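Local atomic coordinates of trehalose-6-phosphate phosphatase (Cryptococcus neoformans, PDB entry 5DX9), a protein that belongs to the trehalose-phosphatase family of the HAD clan and holds a magnesium ion and 6-O-phosphono-alpha-D-glucopyranose in one pocket. Residues A[22-27]-A[61-66]; A[16-21]-A[203-208]. All blocks are in the same frame, centred on the assembly; numbering follows the deposited sequence.

Contact 1: A[22-27]-A[61-66]. Unlike the reference sequence in segment 22-27: N26 (reference Asp). With MG (magnesium ion), chain C; G6P (6-O-phosphono-alpha-D-glucopyranose), chain B.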
ATOM      1  N   LEU A  22      -2.288   9.741 -10.760  1.00 51.46           N
ATOM      2  CA  LEU A  22      -2.309   8.486 -10.016  1.00 48.02           C
ATOM      3  C   LEU A  22      -2.238   8.778  -8.520  1.00 48.00           C
ATOM      4  O   LEU A  22      -1.227   9.277  -8.025  1.00 45.51           O
ATOM      5  CB  LEU A  22      -1.150   7.584 -10.450  1.00 45.76           C
ATOM      6  CG  LEU A  22      -1.193   6.113 -10.029  1.00 45.46           C
ATOM      7  CD1 LEU A  22      -2.487   5.456 -10.487  1.00 50.09           C
ATOM      8  CD2 LEU A  22       0.011   5.367 -10.586  1.00 44.53           C
ATOM      9  N   LEU A  23      -3.319   8.481  -7.805  1.00 46.74           N
ATOM     10  CA  LEU A  23      -3.394   8.795  -6.383  1.00 48.12           C
ATOM     11  C   LEU A  23      -3.482   7.524  -5.541  1.00 49.66           C
ATOM     12  O   LEU A  23      -4.489   6.815  -5.567  1.00 48.72           O
ATOM     13  CB  LEU A  23      -4.591   9.705  -6.097  1.00 43.95           C
ATOM     14  CG  LEU A  23      -4.658  11.007  -6.901  1.00 48.88           C
ATOM     15  CD1 LEU A  23      -5.873  11.844  -6.484  1.00 46.44           C
ATOM     16  CD2 LEU A  23      -3.363  11.797  -6.755  1.00 42.33           C
ATOM     17  N   LEU A  24      -2.425   7.253  -4.783  1.00 44.33           N
ATOM     18  CA  LEU A  24      -2.310   5.996  -4.054  1.00 42.89           C
ATOM     19  C   LEU A  24      -2.259   6.212  -2.548  1.00 42.86           C
ATOM     20  O   LEU A  24      -1.354   6.870  -2.036  1.00 42.61           O
ATOM     21  CB  LEU A  24      -1.070   5.241  -4.524  1.00 42.75           C
ATOM     22  CG  LEU A  24      -0.996   5.083  -6.045  1.00 43.44           C
ATOM     23  CD1 LEU A  24       0.344   4.505  -6.477  1.00 42.92           C
ATOM     24  CD2 LEU A  24      -2.153   4.230  -6.552  1.00 44.54           C
ATOM     25  N   PHE A  25      -3.239   5.652  -1.843  1.00 42.44           N
ATOM     26  CA  PHE A  25      -3.340   5.817  -0.397  1.00 42.04           C
ATOM     27  C   PHE A  25      -3.284   4.500   0.365  1.00 44.92           C
ATOM     28  O   PHE A  25      -4.091   3.598   0.126  1.00 43.67           O
ATOM     29  CB  PHE A  25      -4.642   6.527  -0.025  1.00 40.24           C
ATOM     30  CG  PHE A  25      -4.775   7.904  -0.603  1.00 47.33           C
ATOM     31  CD1 PHE A  25      -4.336   9.012   0.104  1.00 44.57           C
ATOM     32  CD2 PHE A  25      -5.356   8.094  -1.846  1.00 43.94           C
ATOM     33  CE1 PHE A  25      -4.467  10.279  -0.419  1.00 45.17           C
ATOM     34  CE2 PHE A  25      -5.489   9.358  -2.376  1.00 42.63           C
ATOM     35  CZ  PHE A  25      -5.045  10.453  -1.664  1.00 46.19           C
ATOM     36  N   ASN A  26      -2.339   4.397   1.296  1.00 44.18           N
ATOM     37  CA  ASN A  26      -2.397   3.362   2.321  1.00 40.78           C
ATOM     38  C   ASN A  26      -3.590   3.674   3.208  1.00 42.02           C
ATOM     39  O   ASN A  26      -4.106   4.793   3.172  1.00 39.70           O
ATOM     40  CB  ASN A  26      -1.099   3.310   3.132  1.00 42.51           C
ATOM     41  CG  ASN A  26      -1.121   2.240   4.213  1.00 40.36           C
ATOM     42  OD1 ASN A  26      -1.134   2.543   5.400  1.00 40.90           O
ATOM     43  ND2 ASN A  26      -1.120   0.987   3.799  1.00 40.63           N
ATOM     44  N   TYR A  27      -4.055   2.707   3.993  1.00 44.75           N
ATOM     45  CA  TYR A  27      -5.198   2.994   4.850  1.00 41.05           C
ATOM     46  C   TYR A  27      -4.824   3.229   6.304  1.00 42.09           C
ATOM     47  O   TYR A  27      -4.820   4.365   6.767  1.00 41.53           O
ATOM     48  CB  TYR A  27      -6.247   1.886   4.791  1.00 44.98           C
ATOM     49  CG  TYR A  27      -7.473   2.293   5.576  1.00 46.29           C
ATOM     50  CD1 TYR A  27      -8.235   3.384   5.173  1.00 45.41           C
ATOM     51  CD2 TYR A  27      -7.849   1.622   6.734  1.00 45.00           C
ATOM     52  CE1 TYR A  27      -9.344   3.784   5.883  1.00 47.17           C
ATOM     53  CE2 TYR A  27      -8.966   2.014   7.454  1.00 42.70           C
ATOM     54  CZ  TYR A  27      -9.710   3.099   7.020  1.00 47.09           C
ATOM     55  OH  TYR A  27     -10.817   3.516   7.714  1.00 41.50           O
ATOM     56  N   VAL A  61      -6.875   8.457 -11.096  1.00 55.81           N
ATOM     57  CA  VAL A  61      -6.959   7.016 -10.875  1.00 54.36           C
ATOM     58  C   VAL A  61      -6.606   6.742  -9.422  1.00 52.11           C
ATOM     59  O   VAL A  61      -5.445   6.854  -9.027  1.00 52.51           O
ATOM     60  CB  VAL A  61      -6.026   6.227 -11.799  1.00 50.79           C
ATOM     61  CG1 VAL A  61      -5.874   4.796 -11.298  1.00 50.69           C
ATOM     62  CG2 VAL A  61      -6.557   6.251 -13.221  1.00 55.00           C
ATOM     63  N   VAL A  62      -7.612   6.395  -8.629  1.00 50.39           N
ATOM     64  CA  VAL A  62      -7.454   6.322  -7.183  1.00 50.77           C
ATOM     65  C   VAL A  62      -7.493   4.886  -6.665  1.00 54.30           C
ATOM     66  O   VAL A  62      -8.406   4.121  -6.977  1.00 53.47           O
ATOM     67  CB  VAL A  62      -8.542   7.139  -6.473  1.00 52.86           C
ATOM     68  CG1 VAL A  62      -8.202   7.313  -5.002  1.00 51.30           C
ATOM     69  CG2 VAL A  62      -8.706   8.492  -7.153  1.00 53.17           C
ATOM     70  N   TYR A  63      -6.493   4.534  -5.864  1.00 49.90           N
ATOM     71  CA  TYR A  63      -6.389   3.200  -5.291  1.00 48.32           C
ATOM     72  C   TYR A  63      -6.085   3.266  -3.805  1.00 50.78           C
ATOM     73  O   TYR A  63      -5.403   4.180  -3.340  1.00 50.50           O
ATOM     74  CB  TYR A  63      -5.290   2.390  -5.985  1.00 47.20           C
ATOM     75  CG  TYR A  63      -5.729   1.602  -7.198  1.00 50.67           C
ATOM     76  CD1 TYR A  63      -5.893   0.225  -7.130  1.00 52.77           C
ATOM     77  CD2 TYR A  63      -5.963   2.230  -8.413  1.00 51.50           C
ATOM     78  CE1 TYR A  63      -6.283  -0.504  -8.236  1.00 56.28           C
ATOM     79  CE2 TYR A  63      -6.354   1.510  -9.525  1.00 51.58           C
ATOM     80  CZ  TYR A  63      -6.513   0.143  -9.433  1.00 54.92           C
ATOM     81  OH  TYR A  63      -6.902  -0.583 -10.537  1.00 54.95           O
ATOM     82  N   LEU A  64      -6.596   2.293  -3.063  1.00 51.66           N
ATOM     83  CA  LEU A  64      -6.098   2.024  -1.725  1.00 50.05           C
ATOM     84  C   LEU A  64      -5.167   0.823  -1.820  1.00 50.79           C
ATOM     85  O   LEU A  64      -5.503  -0.178  -2.451  1.00 51.76           O
ATOM     86  CB  LEU A  64      -7.237   1.754  -0.742  1.00 50.77           C
ATOM     87  CG  LEU A  64      -8.261   2.871  -0.535  1.00 51.71           C
ATOM     88  CD1 LEU A  64      -9.192   2.522   0.616  1.00 53.94           C
ATOM     89  CD2 LEU A  64      -7.573   4.202  -0.285  1.00 50.65           C
ATOM     90  N   ILE A  65      -3.986   0.936  -1.224  1.00 45.81           N
ATOM     91  CA  ILE A  65      -3.042  -0.172  -1.198  1.00 45.75           C
ATOM     92  C   ILE A  65      -2.751  -0.512   0.252  1.00 47.67           C
ATOM     93  O   ILE A  65      -2.077   0.240   0.955  1.00 46.78           O
ATOM     94  CB  ILE A  65      -1.741   0.161  -1.953  1.00 47.12           C
ATOM     95  CG1 ILE A  65      -2.066   0.558  -3.396  1.00 46.01           C
ATOM     96  CG2 ILE A  65      -0.786  -1.023  -1.924  1.00 46.39           C
ATOM     97  CD1 ILE A  65      -0.848   0.765  -4.271  1.00 48.64           C
ATOM     98  N   SER A  66      -3.281  -1.645   0.701  1.00 46.95           N
ATOM     99  CA  SER A  66      -3.308  -1.956   2.122  1.00 45.44           C
ATOM    100  C   SER A  66      -2.960  -3.409   2.423  1.00 45.57           C
ATOM    101  O   SER A  66      -2.986  -4.262   1.538  1.00 46.39           O
ATOM    102  CB  SER A  66      -4.689  -1.626   2.690  1.00 43.73           C
ATOM    103  OG  SER A  66      -4.774  -1.970   4.058  1.00 44.19           O
TER
HETATM  104 MG    MG C 401      -0.567   1.509   7.118  1.00 46.55          MG
HETATM  105  C1  G6P B   2      -4.009  -3.487  10.383  1.00 43.13           C
HETATM  106  C2  G6P B   2      -4.684  -4.792   9.980  1.00 45.05           C
HETATM  107  C3  G6P B   2      -3.673  -5.899   9.758  1.00 47.04           C
HETATM  108  C4  G6P B   2      -2.690  -5.501   8.676  1.00 48.43           C
HETATM  109  C5  G6P B   2      -2.145  -4.064   8.789  1.00 47.92           C
HETATM  110  C6  G6P B   2      -1.894  -3.441   7.402  1.00 44.86           C
HETATM  111  O1  G6P B   2      -3.439  -3.545  11.693  1.00 43.69           O
HETATM  112  O2  G6P B   2      -5.618  -5.164  10.991  1.00 46.41           O
HETATM  113  O3  G6P B   2      -4.331  -7.090   9.304  1.00 49.05           O
HETATM  114  O4  G6P B   2      -1.641  -6.477   8.759  1.00 43.36           O
HETATM  115  O5  G6P B   2      -3.012  -3.115   9.430  1.00 41.98           O
HETATM  116  O6  G6P B   2      -2.785  -2.323   7.157  1.00 46.74           O
HETATM  117  P   G6P B   2      -2.380  -1.122   6.135  1.00 44.37           P
HETATM  118  O1P G6P B   2      -3.654  -0.447   5.421  1.00 44.09           O
HETATM  119  O2P G6P B   2      -1.682  -0.065   6.901  1.00 42.70           O
HETATM  120  O3P G6P B   2      -1.389  -1.761   5.040  1.00 44.18           O
HETATM  121  O   HOH W   1       0.030   1.187   9.100  1.00 40.99           O
HETATM  122  O   HOH W   2       0.823   0.540   5.961  1.00 40.48           O
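The F25 ring meets the neighbouring strand at its edge. CG1 of V62 and the carbonyl O of Y63 lie near the ring plane, and V62 CG1 is 4.3 Å from F25 CE2. F298 meets the same phenyl ring edge-to-face. The Y63 ring has V61 CG1 in its plane at the edge, while L24 CD2 approaches it obliquely and packs 3.7 Å from Y63 CB. On that face of the sheet L22 CD1 also touches V61 CG1 at 3.5 Å. L24 and Y63 further reach L197 of helix 190-200. L23, F25 and V62 pack on the opposite face, against helix 45-56. The two strands run parallel and are joined by four backbone hydrogen bonds: L23 N to V61 O, Y63 N to L23 O, F25 N to Y63 O and I65 N to F25 O.

Past the last of these bonds the chemistry turns polar. N26 stands where the reference sequence has aspartate. Its CG is anti to the backbone N (chi1 -180°), which carries the amide toward the phosphate and the magnesium ion. OD1 then binds the magnesium ion at 2.1 Å and also accepts a bond from T30. ND2 donates to I65 O at 3.1 Å, in the carbonyl plane, and to G6P O3P at 3.0 Å. With the metal on OD1 and two acceptors at ND2, the rotation of the amide is fixed. G6P O2P, two waters, D28 O and D212 OD1 complete six ligands around the magnesium ion. S66 OG lies beside G6P O1P, but the modelled separation is too short to trust. This is the HAD-fold site, with metal and phosphate at the C-terminal ends of parallel strands in a beta-alpha-beta unit.

Contact 2: A[16-21]-A[203-208]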
ATOM      1  N   LYS A  16      -3.198  20.720 -10.148  1.00 53.77           N
ATOM      2  CA  LYS A  16      -4.055  21.497 -11.036  1.00 54.59           C
ATOM      3  C   LYS A  16      -3.602  21.408 -12.493  1.00 54.08           C
ATOM      4  O   LYS A  16      -4.428  21.402 -13.404  1.00 55.39           O
ATOM      5  CB  LYS A  16      -4.092  22.959 -10.581  1.00 55.16           C
ATOM      6  CG  LYS A  16      -4.837  23.178  -9.268  1.00 56.10           C
ATOM      7  CD  LYS A  16      -4.277  24.365  -8.497  1.00 54.07           C
ATOM      8  CE  LYS A  16      -4.375  25.652  -9.299  1.00 57.55           C
ATOM      9  NZ  LYS A  16      -3.690  26.784  -8.609  1.00 55.45           N
ATOM     10  N   LYS A  17      -2.292  21.329 -12.706  1.00 55.79           N
ATOM     11  CA  LYS A  17      -1.725  21.293 -14.054  1.00 57.01           C
ATOM     12  C   LYS A  17      -1.787  19.915 -14.715  1.00 59.89           C
ATOM     13  O   LYS A  17      -1.654  19.800 -15.934  1.00 59.70           O
ATOM     14  CB  LYS A  17      -0.266  21.755 -14.030  1.00 58.25           C
ATOM     15  CG  LYS A  17      -0.059  23.255 -13.906  1.00 61.24           C
ATOM     16  CD  LYS A  17       1.428  23.585 -13.968  1.00 62.82           C
ATOM     17  CE  LYS A  17       1.694  25.075 -13.817  1.00 65.01           C
ATOM     18  NZ  LYS A  17       3.153  25.355 -13.685  1.00 63.47           N
ATOM     19  N   ALA A  18      -1.979  18.874 -13.909  1.00 59.21           N
ATOM     20  CA  ALA A  18      -1.857  17.500 -14.388  1.00 58.95           C
ATOM     21  C   ALA A  18      -3.019  17.058 -15.277  1.00 58.92           C
ATOM     22  O   ALA A  18      -4.169  17.443 -15.062  1.00 58.83           O
ATOM     23  CB  ALA A  18      -1.721  16.549 -13.203  1.00 59.03           C
ATOM     24  N   ASN A  19      -2.701  16.238 -16.275  1.00 61.25           N
ATOM     25  CA  ASN A  19      -3.708  15.667 -17.164  1.00 62.03           C
ATOM     26  C   ASN A  19      -4.293  14.376 -16.602  1.00 59.98           C
ATOM     27  O   ASN A  19      -5.510  14.197 -16.576  1.00 60.35           O
ATOM     28  CB  ASN A  19      -3.111  15.411 -18.548  1.00 61.71           C
ATOM     29  CG  ASN A  19      -2.698  16.693 -19.248  1.00 67.30           C
ATOM     30  OD1 ASN A  19      -3.394  17.710 -19.171  1.00 64.40           O
ATOM     31  ND2 ASN A  19      -1.558  16.654 -19.932  1.00 67.75           N
ATOM     32  N   LYS A  20      -3.418  13.477 -16.156  1.00 60.05           N
ATOM     33  CA  LYS A  20      -3.857  12.237 -15.524  1.00 56.93           C
ATOM     34  C   LYS A  20      -3.088  11.987 -14.231  1.00 55.44           C
ATOM     35  O   LYS A  20      -1.858  11.953 -14.222  1.00 51.83           O
ATOM     36  CB  LYS A  20      -3.693  11.053 -16.475  1.00 55.99           C
ATOM     37  CG  LYS A  20      -4.549   9.858 -16.097  1.00 55.64           C
ATOM     38  CD  LYS A  20      -5.348   9.361 -17.288  1.00 60.34           C
ATOM     39  CE  LYS A  20      -6.555   8.554 -16.849  1.00 58.05           C
ATOM     40  NZ  LYS A  20      -7.556   9.414 -16.152  1.00 62.14           N
ATOM     41  N   ARG A  21      -3.822  11.797 -13.139  1.00 54.63           N
ATOM     42  CA  ARG A  21      -3.214  11.716 -11.818  1.00 51.00           C
ATOM     43  C   ARG A  21      -3.401  10.348 -11.157  1.00 52.60           C
ATOM     44  O   ARG A  21      -4.522   9.858 -11.018  1.00 52.39           O
ATOM     45  CB  ARG A  21      -3.785  12.818 -10.924  1.00 51.87           C
ATOM     46  CG  ARG A  21      -3.605  14.215 -11.509  1.00 53.38           C
ATOM     47  CD  ARG A  21      -4.102  15.292 -10.564  1.00 53.92           C
ATOM     48  NE  ARG A  21      -5.558  15.313 -10.490  1.00 58.04           N
ATOM     49  CZ  ARG A  21      -6.319  16.277 -10.998  1.00 57.94           C
ATOM     50  NH1 ARG A  21      -5.762  17.314 -11.609  1.00 57.53           N
ATOM     51  NH2 ARG A  21      -7.640  16.205 -10.886  1.00 54.91           N
ATOM     52  N   ASP A 203       0.221   7.405 -19.083  1.00 52.64           N
ATOM     53  CA  ASP A 203      -0.042   8.815 -19.343  1.00 52.31           C
ATOM     54  C   ASP A 203      -0.080   9.634 -18.058  1.00 52.16           C
ATOM     55  O   ASP A 203      -0.328  10.839 -18.088  1.00 51.87           O
ATOM     56  CB  ASP A 203      -1.354   8.978 -20.111  1.00 53.42           C
ATOM     57  CG  ASP A 203      -2.528   8.323 -19.409  1.00 59.46           C
ATOM     58  OD1 ASP A 203      -3.661   8.825 -19.567  1.00 61.03           O
ATOM     59  OD2 ASP A 203      -2.320   7.313 -18.700  1.00 55.15           O
ATOM     60  N   VAL A 204       0.162   8.973 -16.931  1.00 54.66           N
ATOM     61  CA  VAL A 204       0.202   9.649 -15.640  1.00 51.65           C
ATOM     62  C   VAL A 204       1.348  10.654 -15.586  1.00 49.33           C
ATOM     63  O   VAL A 204       2.481  10.333 -15.944  1.00 48.29           O
ATOM     64  CB  VAL A 204       0.349   8.642 -14.486  1.00 50.41           C
ATOM     65  CG1 VAL A 204       0.707   9.357 -13.193  1.00 45.81           C
ATOM     66  CG2 VAL A 204      -0.925   7.839 -14.326  1.00 49.82           C
ATOM     67  N   ASP A 205       1.049  11.874 -15.147  1.00 50.99           N
ATOM     68  CA  ASP A 205       2.068  12.915 -15.042  1.00 52.43           C
ATOM     69  C   ASP A 205       2.135  13.497 -13.631  1.00 52.19           C
ATOM     70  O   ASP A 205       2.893  14.430 -13.367  1.00 53.10           O
ATOM     71  CB  ASP A 205       1.813  14.027 -16.069  1.00 53.95           C
ATOM     72  CG  ASP A 205       0.416  14.603 -15.971  1.00 56.24           C
ATOM     73  OD1 ASP A 205      -0.443  13.967 -15.330  1.00 57.83           O
ATOM     74  OD2 ASP A 205       0.176  15.691 -16.538  1.00 61.25           O
ATOM     75  N   LEU A 206       1.333  12.944 -12.727  1.00 50.42           N
ATOM     76  CA  LEU A 206       1.433  13.274 -11.310  1.00 48.21           C
ATOM     77  C   LEU A 206       1.117  12.041 -10.481  1.00 48.26           C
ATOM     78  O   LEU A 206       0.037  11.464 -10.606  1.00 48.63           O
ATOM     79  CB  LEU A 206       0.485  14.412 -10.931  1.00 47.51           C
ATOM     80  CG  LEU A 206       0.562  14.866  -9.473  1.00 46.12           C
ATOM     81  CD1 LEU A 206       1.830  15.668  -9.226  1.00 46.80           C
ATOM     82  CD2 LEU A 206      -0.663  15.668  -9.078  1.00 48.92           C
ATOM     83  N   ILE A 207       2.061  11.633  -9.642  1.00 47.65           N
ATOM     84  CA  ILE A 207       1.835  10.500  -8.756  1.00 44.11           C
ATOM     85  C   ILE A 207       1.915  10.917  -7.295  1.00 44.97           C
ATOM     86  O   ILE A 207       2.899  11.515  -6.860  1.00 41.35           O
ATOM     87  CB  ILE A 207       2.847   9.363  -9.005  1.00 43.71           C
ATOM     88  CG1 ILE A 207       2.666   8.782 -10.408  1.00 42.75           C
ATOM     89  CG2 ILE A 207       2.675   8.265  -7.966  1.00 45.31           C
ATOM     90  CD1 ILE A 207       3.607   7.637 -10.714  1.00 42.73           C
ATOM     91  N   PHE A 208       0.862  10.612  -6.545  1.00 40.80           N
ATOM     92  CA  PHE A 208       0.897  10.764  -5.100  1.00 42.34           C
ATOM     93  C   PHE A 208       0.769   9.395  -4.446  1.00 43.45           C
ATOM     94  O   PHE A 208      -0.073   8.588  -4.840  1.00 41.81           O
ATOM     95  CB  PHE A 208      -0.211  11.693  -4.606  1.00 40.89           C
ATOM     96  CG  PHE A 208      -0.207  11.886  -3.118  1.00 42.81           C
ATOM     97  CD1 PHE A 208       0.580  12.865  -2.535  1.00 42.79           C
ATOM     98  CD2 PHE A 208      -0.971  11.071  -2.297  1.00 44.80           C
ATOM     99  CE1 PHE A 208       0.593  13.039  -1.165  1.00 40.01           C
ATOM    100  CE2 PHE A 208      -0.961  11.239  -0.926  1.00 44.78           C
ATOM    101  CZ  PHE A 208      -0.174  12.225  -0.360  1.00 44.44           C
TER
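D205 turns its carboxylate onto the backbone of N19 and K20, and both oxygens are used. OD2 accepts N19 N at 2.9 Å through its syn lone pair. The bond is nearly straight, 173° at the hydrogen. OD1 takes K20 N at 3.1 Å, also on the syn side but 33° out of the carboxylate plane. Two successive backbone N-H groups are thus satisfied by one side chain. The first torsion of D205 explains this: CG sits between the backbone N and the carbonyl carbon (chi1 54°), and the carboxylate folds back beside its own main chain. The same aspartate gives its backbone N to K20 O at 3.1 Å. K20 O also receives a weaker CA-H contact from V204. All three hydrogen bonds between the segments involve D205.

Apolar contacts add to these bonds. A18, the first residue past the helix to leave helical geometry, sets CB 3.8 Å from L206 CB. The aliphatic part of R21 crosses L206 obliquely, with R21 CD 3.8 Å from L206 CD2. The polar end of R21 is satisfied outside the contact. NH2 makes a salt bridge to D57, NE bonds N60 OD1, and the guanidinium meets Y15 in a cation-pi contact. The charged ends of K20 and D203 do not meet: K20 NZ is 5.2 Å from D203 OD1. L206 also rests on F11, A14 and Y15 of helix 8-17, so helix 8-17 covers the L206 side chain. Here helix 8-17 passes into strand 21-25 beside the entry to strand 206-211, at the N-terminal ends of central parallel strands of the HAD-fold sheet.

In the fold
Both contacts belong to strand 21-25 and its two neighbours in the central sheet. Contact 1 pairs it with strand 60-65 on one side. Contact 2 holds the approach to it against the start of strand 206-211 on the other. Their centres are 14 Å apart. They also touch, since F208 O lies 2.7 Å from L24 N, a probable hydrogen bond, and the rings of F25 and F208 pack together. Contact 1 is buried almost throughout, held by strand bonds and apolar faces, and ends in a metal site. Contact 2 is nearer the surface, has partly exposed residues, and relies on a carboxylate gripping backbone N-H groups.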